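PDB 7B04: nitrite oxidoreductase subunit A, which belongs to the molybdopterin oxidoreductase family and holds molybdenum, two MD1 groups and an iron/sulfur cluster. Local coordinates for residues B[321-335]-B[343-355]. Residues are numbered along the deposited sequence; the frame is centred on the assembly and turned at random.
Sequences TEVMERGGKIVVITP and KADYWIPIRNNTD. With MD1 (phosphoric acid 4-(2-amino-4-oxo-3,4,5,6,-tetrahydro-pteridin-6-yl)-2-hydroxy-3,4-dimercapto-but-3-en-yl ester guanylate ester), chain C.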
# COMPACT_ATOMS: atom_id res chain seq x y z
N THR B 321 7.48 9.80 -12.15
CA THR B 321 6.98 9.10 -13.33
C THR B 321 6.84 10.03 -14.52
O THR B 321 6.96 9.59 -15.67
CB THR B 321 5.62 8.44 -13.03
OG1 THR B 321 4.66 9.45 -12.71
CG2 THR B 321 5.75 7.48 -11.86
N GLU B 322 6.61 11.31 -14.27
CA GLU B 322 6.39 12.30 -15.32
C GLU B 322 7.69 12.90 -15.83
O GLU B 322 7.64 13.81 -16.67
CB GLU B 322 5.44 13.39 -14.82
CG GLU B 322 4.03 12.89 -14.58
CD GLU B 322 3.19 13.86 -13.76
OE1 GLU B 322 3.71 14.91 -13.35
OE2 GLU B 322 1.99 13.56 -13.54
N VAL B 323 8.84 12.43 -15.35
CA VAL B 323 10.11 12.91 -15.88
C VAL B 323 10.38 12.29 -17.25
O VAL B 323 11.04 12.91 -18.09
CB VAL B 323 11.24 12.59 -14.88
CG1 VAL B 323 12.61 12.90 -15.47
CG2 VAL B 323 11.04 13.36 -13.58
N MET B 324 9.85 11.10 -17.51
CA MET B 324 9.94 10.52 -18.84
C MET B 324 9.05 11.23 -19.85
O MET B 324 9.06 10.85 -21.02
CB MET B 324 9.57 9.03 -18.79
CG MET B 324 8.08 8.78 -18.57
SD MET B 324 7.65 7.03 -18.65
CE MET B 324 8.34 6.46 -17.09
N GLU B 325 8.29 12.24 -19.43
CA GLU B 325 7.39 12.96 -20.31
C GLU B 325 7.84 14.38 -20.62
O GLU B 325 7.18 15.07 -21.41
CB GLU B 325 5.98 13.01 -19.70
CG GLU B 325 5.37 11.65 -19.45
CD GLU B 325 4.03 11.75 -18.76
OE1 GLU B 325 3.61 12.87 -18.39
OE2 GLU B 325 3.38 10.70 -18.57
N ARG B 326 8.93 14.85 -20.02
CA ARG B 326 9.41 16.21 -20.21
C ARG B 326 10.90 16.23 -20.56
O ARG B 326 11.66 17.08 -20.09
CB ARG B 326 9.10 17.09 -18.99
CG ARG B 326 7.84 16.68 -18.25
CD ARG B 326 7.61 17.49 -16.99
NE ARG B 326 6.29 17.19 -16.42
CZ ARG B 326 5.26 18.03 -16.44
NH1 ARG B 326 4.10 17.66 -15.90
NH2 ARG B 326 5.37 19.22 -17.01
N GLY B 327 11.32 15.29 -21.40
CA GLY B 327 12.71 15.23 -21.84
C GLY B 327 13.69 14.79 -20.78
O GLY B 327 14.87 15.12 -20.89
N GLY B 328 13.24 14.03 -19.79
CA GLY B 328 14.12 13.56 -18.74
C GLY B 328 14.43 12.08 -18.83
O GLY B 328 13.68 11.33 -19.45
N LYS B 329 15.54 11.66 -18.23
CA LYS B 329 15.95 10.26 -18.21
C LYS B 329 15.94 9.74 -16.78
O LYS B 329 16.37 10.44 -15.85
CB LYS B 329 17.34 10.07 -18.83
CG LYS B 329 17.38 10.09 -20.34
CD LYS B 329 18.76 9.68 -20.84
CE LYS B 329 18.81 9.55 -22.35
NZ LYS B 329 20.15 9.09 -22.82
N ILE B 330 15.45 8.52 -16.60
CA ILE B 330 15.29 7.90 -15.29
C ILE B 330 16.20 6.69 -15.21
O ILE B 330 16.28 5.89 -16.16
CB ILE B 330 13.82 7.50 -15.03
CG1 ILE B 330 12.92 8.74 -15.07
CG2 ILE B 330 13.68 6.79 -13.70
CD1 ILE B 330 11.45 8.43 -15.11
N VAL B 331 16.90 6.54 -14.08
CA VAL B 331 17.82 5.43 -13.86
C VAL B 331 17.52 4.81 -12.50
O VAL B 331 17.35 5.53 -11.51
CB VAL B 331 19.29 5.89 -13.92
CG1 VAL B 331 20.23 4.71 -13.73
CG2 VAL B 331 19.58 6.60 -15.23
N VAL B 332 17.47 3.48 -12.46
CA VAL B 332 17.26 2.73 -11.23
C VAL B 332 18.39 1.71 -11.10
O VAL B 332 18.66 0.97 -12.05
CB VAL B 332 15.89 2.03 -11.20
CG1 VAL B 332 15.76 1.16 -9.97
CG2 VAL B 332 14.77 3.06 -11.25
N ILE B 333 19.03 1.68 -9.95
CA ILE B 333 20.19 0.81 -9.71
C ILE B 333 19.84 -0.07 -8.52
O ILE B 333 20.13 0.27 -7.37
CB ILE B 333 21.47 1.61 -9.46
CG1 ILE B 333 21.75 2.57 -10.62
CG2 ILE B 333 22.65 0.67 -9.24
CD1 ILE B 333 22.80 3.61 -10.30
N THR B 334 19.25 -1.23 -8.78
CA THR B 334 18.79 -2.11 -7.72
C THR B 334 19.11 -3.55 -8.09
O THR B 334 19.21 -3.88 -9.28
CB THR B 334 17.28 -1.97 -7.46
OG1 THR B 334 16.55 -2.19 -8.67
CG2 THR B 334 16.95 -0.60 -6.89
N PRO B 335 19.29 -4.43 -7.10
CA PRO B 335 19.49 -5.85 -7.42
C PRO B 335 18.27 -6.48 -8.07
O PRO B 335 18.42 -7.37 -8.91
CB PRO B 335 19.79 -6.48 -6.06
CG PRO B 335 19.12 -5.56 -5.08
CD PRO B 335 19.29 -4.19 -5.65
N LYS B 343 9.85 2.37 -14.71
CA LYS B 343 9.90 3.74 -15.18
C LYS B 343 11.29 4.14 -15.63
O LYS B 343 11.44 5.19 -16.27
CB LYS B 343 9.41 4.67 -14.06
CG LYS B 343 8.19 4.15 -13.31
CD LYS B 343 7.01 3.92 -14.25
CE LYS B 343 5.70 3.79 -13.49
NZ LYS B 343 5.49 2.42 -12.96
N ALA B 344 12.30 3.33 -15.32
CA ALA B 344 13.67 3.68 -15.65
C ALA B 344 13.92 3.56 -17.15
O ALA B 344 13.38 2.68 -17.82
CB ALA B 344 14.64 2.77 -14.89
N ASP B 345 14.77 4.46 -17.66
CA ASP B 345 15.24 4.35 -19.03
C ASP B 345 16.13 3.13 -19.21
O ASP B 345 16.12 2.49 -20.27
CB ASP B 345 15.98 5.63 -19.43
CG ASP B 345 15.06 6.69 -19.99
OD1 ASP B 345 14.79 6.67 -21.21
OD2 ASP B 345 14.60 7.55 -19.21
N TYR B 346 16.92 2.80 -18.18
CA TYR B 346 17.76 1.61 -18.19
C TYR B 346 18.00 1.19 -16.75
O TYR B 346 18.31 2.03 -15.90
CB TYR B 346 19.08 1.86 -18.92
CG TYR B 346 19.82 3.14 -18.57
CD1 TYR B 346 19.43 4.36 -19.10
CD2 TYR B 346 20.92 3.11 -17.73
CE1 TYR B 346 20.11 5.52 -18.79
CE2 TYR B 346 21.61 4.27 -17.41
CZ TYR B 346 21.20 5.47 -17.95
OH TYR B 346 21.88 6.63 -17.63
N TRP B 347 17.84 -0.10 -16.47
CA TRP B 347 17.98 -0.65 -15.13
C TRP B 347 19.35 -1.28 -14.96
O TRP B 347 19.77 -2.11 -15.78
CB TRP B 347 16.89 -1.69 -14.85
CG TRP B 347 17.12 -2.49 -13.60
CD1 TRP B 347 17.25 -2.01 -12.34
CD2 TRP B 347 17.25 -3.92 -13.50
NE1 TRP B 347 17.45 -3.04 -11.45
CE2 TRP B 347 17.45 -4.22 -12.14
CE3 TRP B 347 17.20 -4.96 -14.43
CZ2 TRP B 347 17.62 -5.53 -11.69
CZ3 TRP B 347 17.37 -6.26 -13.98
CH2 TRP B 347 17.57 -6.53 -12.62
N ILE B 348 20.05 -0.89 -13.90
CA ILE B 348 21.40 -1.38 -13.61
C ILE B 348 21.33 -2.41 -12.49
O ILE B 348 21.19 -2.03 -11.31
CB ILE B 348 22.35 -0.24 -13.24
CG1 ILE B 348 22.46 0.76 -14.40
CG2 ILE B 348 23.72 -0.78 -12.88
CD1 ILE B 348 23.16 2.05 -14.02
N PRO B 349 21.41 -3.71 -12.78
CA PRO B 349 21.53 -4.70 -11.71
C PRO B 349 22.85 -4.52 -10.97
O PRO B 349 23.86 -4.10 -11.55
CB PRO B 349 21.48 -6.04 -12.45
CG PRO B 349 20.85 -5.73 -13.77
CD PRO B 349 21.30 -4.34 -14.11
N ILE B 350 22.84 -4.85 -9.68
CA ILE B 350 24.02 -4.69 -8.85
C ILE B 350 23.97 -5.72 -7.72
O ILE B 350 22.89 -6.16 -7.31
CB ILE B 350 24.13 -3.25 -8.29
CG1 ILE B 350 25.54 -2.99 -7.74
CG2 ILE B 350 23.08 -2.99 -7.23
CD1 ILE B 350 25.84 -1.53 -7.52
N ARG B 351 25.14 -6.11 -7.23
CA ARG B 351 25.22 -6.94 -6.04
C ARG B 351 24.97 -6.08 -4.82
O ARG B 351 25.39 -4.92 -4.76
CB ARG B 351 26.59 -7.62 -5.96
CG ARG B 351 26.75 -8.59 -4.79
CD ARG B 351 28.00 -9.44 -4.96
NE ARG B 351 29.23 -8.65 -4.90
CZ ARG B 351 29.91 -8.40 -3.79
NH1 ARG B 351 31.02 -7.67 -3.84
NH2 ARG B 351 29.48 -8.86 -2.63
N ASN B 352 24.28 -6.65 -3.83
CA ASN B 352 23.88 -5.87 -2.67
C ASN B 352 25.09 -5.52 -1.81
O ASN B 352 26.06 -6.27 -1.72
CB ASN B 352 22.84 -6.63 -1.86
CG ASN B 352 21.80 -7.31 -2.74
OD1 ASN B 352 22.13 -8.17 -3.56
ND2 ASN B 352 20.54 -6.93 -2.57
N ASN B 353 25.00 -4.35 -1.16
CA ASN B 353 26.04 -3.84 -0.26
C ASN B 353 27.32 -3.50 -1.01
O ASN B 353 28.42 -3.66 -0.46
CB ASN B 353 26.31 -4.82 0.89
CG ASN B 353 26.89 -4.14 2.11
OD1 ASN B 353 27.19 -2.95 2.10
ND2 ASN B 353 27.06 -4.90 3.18
N THR B 354 27.21 -3.06 -2.27
CA THR B 354 28.38 -2.74 -3.07
C THR B 354 28.25 -1.44 -3.87
O THR B 354 28.99 -1.26 -4.85
CB THR B 354 28.72 -3.87 -4.07
OG1 THR B 354 27.71 -3.95 -5.08
CG2 THR B 354 28.84 -5.21 -3.36
N ASP B 355 27.35 -0.53 -3.51
CA ASP B 355 27.14 0.65 -4.35
C ASP B 355 28.29 1.65 -4.25
O ASP B 355 28.47 2.45 -5.18
CB ASP B 355 25.84 1.37 -3.99
CG ASP B 355 24.61 0.64 -4.48
OD1 ASP B 355 23.58 1.30 -4.70
OD2 ASP B 355 24.67 -0.60 -4.62
PB MD1 C . 12.90 2.75 0.95
O3B MD1 C . 13.56 1.37 1.55
O1B MD1 C . 12.45 2.52 -0.47
O2B MD1 C . 13.92 3.86 0.98
O3A MD1 C . 11.60 3.16 1.89
C10 MD1 C . 11.78 3.59 3.21
C11 MD1 C . 10.68 4.65 3.54
O11 MD1 C . 9.38 4.18 2.74
C12 MD1 C . 10.59 4.79 4.87
S12 MD1 C . 12.10 4.71 5.87
C13 MD1 C . 9.30 5.07 5.69
S13 MD1 C . 9.52 5.22 7.49
C14 MD1 C . 7.96 5.16 5.18
N15 MD1 C . 7.63 3.68 4.66
C16 MD1 C . 6.51 3.63 3.82
C15 MD1 C . 5.52 2.52 3.89
O14 MD1 C . 5.66 1.64 4.67
N17 MD1 C . 4.36 2.52 2.96
C17 MD1 C . 4.19 3.67 1.93
N16 MD1 C . 3.05 3.67 1.03
N18 MD1 C . 5.19 4.80 1.86
C20 MD1 C . 6.32 4.81 2.76
N8 MD1 C . 7.29 5.83 2.73
C7 MD1 C . 7.68 6.29 4.22
PA MD1 C . 13.55 -0.09 0.79
O1A MD1 C . 13.85 -1.16 1.81
O2A MD1 C . 12.18 -0.31 0.20
O5' MD1 C . 14.68 -0.17 -0.41
C5' MD1 C . 14.37 0.33 -1.67
C4' MD1 C . 15.02 -0.53 -2.80
O4' MD1 C . 16.56 -0.70 -2.60
C1' MD1 C . 16.79 -2.21 -2.89
N9 MD1 C . 18.04 -2.72 -2.28
C4 MD1 C . 19.22 -2.30 -2.74
N3 MD1 C . 19.58 -1.36 -3.84
C2 MD1 C . 20.98 -1.09 -4.14
N2 MD1 C . 21.33 -0.17 -5.21
N1 MD1 C . 22.02 -1.73 -3.37
C6 MD1 C . 21.67 -2.64 -2.32
O6 MD1 C . 22.51 -3.17 -1.69
C5 MD1 C . 20.19 -2.92 -2.02
N7 MD1 C . 19.60 -3.70 -1.12
C8 MD1 C . 18.26 -3.58 -1.27
C2' MD1 C . 15.76 -2.73 -2.35
O2' MD1 C . 15.54 -4.08 -2.86
C3' MD1 C . 14.53 -1.71 -2.81
O3' MD1 C . 14.09 -2.04 -4.16
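The guanine end of one MD1 is read where two neighbouring parallel strands run out, a worked example of a nucleotide pocket built at the end of a parallel sheet. I330 opens the pairing: D345 N donates to I330 O, while I330 N reaches back to D345 OD2 (2.9 Å) on the anti side of the carboxylate, so one residue answers both backbone groups. Further along, I348 N meets V332 O in an almost straight bond (3.0 Å, 174°). W347, with CG anti to the backbone N (chi1 169°), lays its indole across T334 at about a right angle, and NE1 gives T334 O a weak, bent bond (2.9 Å) at the ring edge. On the side of the sheet facing helix 505-517, I333 CG1 packs alongside I348 CD1 (3.7 Å), and V331 CG2 lies obliquely against the Y346 ring. Beyond the strands, MD1 N2 is shared between I333 O and D355 OD1 (2.7 Å). D355 OD2 accepts from MD1 N1 (3.1 Å). N353 N donates to MD1 O6 (2.8 Å). A carboxylate facing N1 and N2, with a backbone N-H at O6, matches the donor and acceptor pattern of guanine, consistent with recognition of that base.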